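Local atomic coordinates of methylenetetrahydrofolate--tRNA-(uracil-5-)-methyltransferase TrmFO (Thermus thermophilus, PDB entry 3G5S), a protein that uses FAD and a folate one-carbon donor to methylate uridine 54 of tRNA at C5, giving 5-methyluridine. Residues F175-Y180 against K243-D249. Sequence-based numbering, arbitrary orientation.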
ATOM      1  N   PHE A 175       1.370  26.087 -12.168  1.00 15.88           N
ATOM      2  CA  PHE A 175       0.059  26.661 -12.434  1.00 16.22           C
ATOM      3  C   PHE A 175      -1.002  25.569 -12.502  1.00 16.43           C
ATOM      4  O   PHE A 175      -0.741  24.477 -13.011  1.00 15.66           O
ATOM      5  CB  PHE A 175       0.064  27.552 -13.687  1.00 16.63           C
ATOM      6  CG  PHE A 175       0.405  26.834 -14.969  1.00 15.58           C
ATOM      7  CD1 PHE A 175       1.726  26.671 -15.370  1.00 15.83           C
ATOM      8  CD2 PHE A 175      -0.599  26.366 -15.800  1.00 15.97           C
ATOM      9  CE1 PHE A 175       2.033  26.036 -16.564  1.00 15.68           C
ATOM     10  CE2 PHE A 175      -0.300  25.732 -16.986  1.00 15.98           C
ATOM     11  CZ  PHE A 175       1.019  25.564 -17.371  1.00 15.97           C
ATOM     12  N   ARG A 176      -2.178  25.855 -11.947  1.00 18.28           N
ATOM     13  CA  ARG A 176      -3.298  24.922 -11.981  1.00 20.37           C
ATOM     14  C   ARG A 176      -4.033  25.083 -13.300  1.00 21.25           C
ATOM     15  O   ARG A 176      -4.473  26.178 -13.645  1.00 22.96           O
ATOM     16  CB  ARG A 176      -4.290  25.187 -10.836  1.00 23.85           C
ATOM     17  CG  ARG A 176      -3.888  24.683  -9.446  1.00 27.36           C
ATOM     18  CD  ARG A 176      -4.006  23.159  -9.283  1.00 29.73           C
ATOM     19  NE  ARG A 176      -5.370  22.666  -9.067  1.00 31.34           N
ATOM     20  CZ  ARG A 176      -5.911  22.425  -7.873  1.00 31.25           C
ATOM     21  NH1 ARG A 176      -5.217  22.648  -6.765  1.00 31.83           N
ATOM     22  NH2 ARG A 176      -7.151  21.963  -7.788  1.00 32.63           N
ATOM     23  N   ALA A 177      -4.176  23.987 -14.030  1.00 20.01           N
ATOM     24  CA  ALA A 177      -4.911  24.010 -15.280  1.00 20.57           C
ATOM     25  C   ALA A 177      -5.153  22.606 -15.783  1.00 21.12           C
ATOM     26  O   ALA A 177      -4.360  21.692 -15.544  1.00 21.04           O
ATOM     27  CB  ALA A 177      -4.166  24.816 -16.328  1.00 20.38           C
ATOM     28  N   GLY A 178      -6.280  22.443 -16.457  1.00 23.46           N
ATOM     29  CA  GLY A 178      -6.513  21.270 -17.264  1.00 25.46           C
ATOM     30  C   GLY A 178      -6.203  21.711 -18.673  1.00 25.99           C
ATOM     31  O   GLY A 178      -6.225  22.907 -18.970  1.00 26.61           O
ATOM     32  N   ARG A 179      -5.888  20.764 -19.540  1.00 25.63           N
ATOM     33  CA  ARG A 179      -5.625  21.098 -20.930  1.00 24.72           C
ATOM     34  C   ARG A 179      -6.877  21.691 -21.568  1.00 25.01           C
ATOM     35  O   ARG A 179      -7.998  21.280 -21.261  1.00 26.27           O
ATOM     36  CB  ARG A 179      -5.167  19.860 -21.695  1.00 24.18           C
ATOM     37  CG  ARG A 179      -3.987  19.155 -21.051  1.00 23.63           C
ATOM     38  CD  ARG A 179      -3.567  17.965 -21.878  1.00 24.31           C
ATOM     39  NE  ARG A 179      -2.643  17.078 -21.178  1.00 23.16           N
ATOM     40  CZ  ARG A 179      -1.334  17.286 -21.082  1.00 20.49           C
ATOM     41  NH1 ARG A 179      -0.786  18.365 -21.624  1.00 19.54           N
ATOM     42  NH2 ARG A 179      -0.574  16.414 -20.436  1.00 21.90           N
ATOM     43  N   TYR A 180      -6.681  22.671 -22.444  1.00 24.95           N
ATOM     44  CA  TYR A 180      -7.789  23.300 -23.157  1.00 26.02           C
ATOM     45  C   TYR A 180      -8.832  23.869 -22.199  1.00 27.56           C
ATOM     46  O   TYR A 180     -10.014  23.963 -22.535  1.00 29.33           O
ATOM     47  CB  TYR A 180      -8.435  22.300 -24.115  1.00 25.80           C
ATOM     48  CG  TYR A 180      -7.470  21.732 -25.128  1.00 26.15           C
ATOM     49  CD1 TYR A 180      -6.953  22.526 -26.144  1.00 26.39           C
ATOM     50  CD2 TYR A 180      -7.074  20.403 -25.070  1.00 26.59           C
ATOM     51  CE1 TYR A 180      -6.071  22.010 -27.076  1.00 26.82           C
ATOM     52  CE2 TYR A 180      -6.191  19.878 -25.998  1.00 26.94           C
ATOM     53  CZ  TYR A 180      -5.693  20.688 -26.998  1.00 27.37           C
ATOM     54  OH  TYR A 180      -4.817  20.175 -27.926  1.00 29.33           O
ATOM     55  N   LYS A 243       4.298  16.350 -22.243  1.00 12.33           N
ATOM     56  CA  LYS A 243       3.748  17.194 -23.308  1.00 12.85           C
ATOM     57  C   LYS A 243       3.006  18.413 -22.754  1.00 12.25           C
ATOM     58  O   LYS A 243       2.322  18.317 -21.741  1.00 13.50           O
ATOM     59  CB  LYS A 243       2.826  16.374 -24.209  1.00 13.98           C
ATOM     60  CG  LYS A 243       1.528  15.950 -23.559  1.00 15.21           C
ATOM     61  CD  LYS A 243       0.803  14.951 -24.451  1.00 17.39           C
ATOM     62  CE  LYS A 243      -0.488  14.476 -23.821  1.00 19.88           C
ATOM     63  NZ  LYS A 243      -1.179  13.474 -24.672  1.00 21.15           N
ATOM     64  N   PRO A 244       3.142  19.568 -23.423  1.00 13.24           N
ATOM     65  CA  PRO A 244       2.502  20.799 -22.956  1.00 13.37           C
ATOM     66  C   PRO A 244       1.187  21.105 -23.667  1.00 13.96           C
ATOM     67  O   PRO A 244       0.648  22.202 -23.511  1.00 14.43           O
ATOM     68  CB  PRO A 244       3.543  21.853 -23.323  1.00 14.70           C
ATOM     69  CG  PRO A 244       4.077  21.354 -24.640  1.00 15.22           C
ATOM     70  CD  PRO A 244       4.108  19.840 -24.506  1.00 15.15           C
ATOM     71  N   VAL A 245       0.690  20.138 -24.435  1.00 15.42           N
ATOM     72  CA  VAL A 245      -0.494  20.313 -25.276  1.00 16.25           C
ATOM     73  C   VAL A 245      -1.681  20.891 -24.510  1.00 16.17           C
ATOM     74  O   VAL A 245      -2.097  20.345 -23.491  1.00 17.39           O
ATOM     75  CB  VAL A 245      -0.917  18.980 -25.919  1.00 18.37           C
ATOM     76  CG1 VAL A 245      -2.122  19.190 -26.806  1.00 19.87           C
ATOM     77  CG2 VAL A 245       0.239  18.391 -26.707  1.00 19.33           C
ATOM     78  N   GLY A 246      -2.218  22.001 -25.008  1.00 17.38           N
ATOM     79  CA  GLY A 246      -3.406  22.601 -24.422  1.00 18.37           C
ATOM     80  C   GLY A 246      -3.178  23.412 -23.155  1.00 18.08           C
ATOM     81  O   GLY A 246      -4.140  23.840 -22.511  1.00 20.70           O
ATOM     82  N   LEU A 247      -1.917  23.634 -22.797  1.00 16.61           N
ATOM     83  CA  LEU A 247      -1.580  24.408 -21.604  1.00 16.24           C
ATOM     84  C   LEU A 247      -0.972  25.755 -21.969  1.00 17.22           C
ATOM     85  O   LEU A 247      -0.239  25.872 -22.954  1.00 17.72           O
ATOM     86  CB  LEU A 247      -0.612  23.626 -20.716  1.00 16.83           C
ATOM     87  CG  LEU A 247      -1.104  22.271 -20.198  1.00 16.64           C
ATOM     88  CD1 LEU A 247       0.037  21.488 -19.564  1.00 18.30           C
ATOM     89  CD2 LEU A 247      -2.253  22.451 -19.217  1.00 17.82           C
ATOM     90  N   VAL A 248      -1.293  26.765 -21.171  1.00 17.22           N
ATOM     91  CA  VAL A 248      -0.712  28.085 -21.333  1.00 18.08           C
ATOM     92  C   VAL A 248      -0.098  28.486 -20.003  1.00 17.83           C
ATOM     93  O   VAL A 248      -0.782  28.552 -18.984  1.00 19.47           O
ATOM     94  CB  VAL A 248      -1.761  29.128 -21.773  1.00 20.48           C
ATOM     95  CG1 VAL A 248      -1.122  30.509 -21.893  1.00 22.13           C
ATOM     96  CG2 VAL A 248      -2.399  28.714 -23.092  1.00 22.26           C
ATOM     97  N   ASP A 249       1.207  28.737 -20.017  1.00 16.28           N
ATOM     98  CA  ASP A 249       1.924  29.159 -18.828  1.00 15.05           C
ATOM     99  C   ASP A 249       1.573  30.623 -18.564  1.00 14.64           C
ATOM    100  O   ASP A 249       1.871  31.481 -19.395  1.00 15.89           O
ATOM    101  CB  ASP A 249       3.425  29.000 -19.074  1.00 15.94           C
ATOM    102  CG  ASP A 249       4.272  29.330 -17.856  1.00 16.12           C
ATOM    103  OD1 ASP A 249       3.749  29.901 -16.878  1.00 16.22           O
ATOM    104  OD2 ASP A 249       5.479  29.009 -17.890  1.00 18.05           O
TER
HETATM  105  O   HOH W   1      -5.503  25.131 -20.281  1.00 29.34           O
HETATM  106  O   HOH W   2       1.934  16.668 -19.576  1.00 24.65           O
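Gly246 O is gripped by the backbone amide of Tyr180, whose N lies 2.8 Å away, by a water that also donates to Gly178 O, and by a CA-H...O contact from Arg179 CA. This carbonyl belongs to the third residue of a type II beta turn, Pro244 to Leu247, closed by Leu247 N on Pro244 O. The turn packs against the chain leaving strand 175-176, an outermost strand of the antiparallel sheet, in a region remote from the FAD. Gly246 has positive phi (78°), and a side chain there would run into Arg179 CB and the Tyr180 ring; instead its CA sits 3.8 Å from the centroid of that ring, over one face, a CH-pi contact. Val245 CG1 approaches the phenol end of the same ring obliquely. The Arg179 chain, extended from CG to NE (chi2 -179°), passes along the turn until NH1 gives two nearly straight hydrogen bonds, both within the guanidinium plane: to Val245 O at 3.0 Å, on a lone pair, and to Lys243 O at 3.1 Å, from above the carbonyl plane. A second water joins Arg179 NH2 to Lys243 O, while Lys243 CE lies over one guanidinium face. A methionine in place of Arg179 would probably leave the carbonyls of Lys243 and Val245 without this shared donor and the start of the turn less firmly held. Farther along, Leu247 CD2 meets Ala177 CB, and Leu247 CB lies at the edge of the Phe175 ring. That ring, buried and also touching Pro190 and Pro250, takes Asp249 CA over one face in a second CH-pi contact, 4.2 Å from its centroid. The Asp249 carboxylate, only 15° from the ring plane, directs OD1 to Arg251 N.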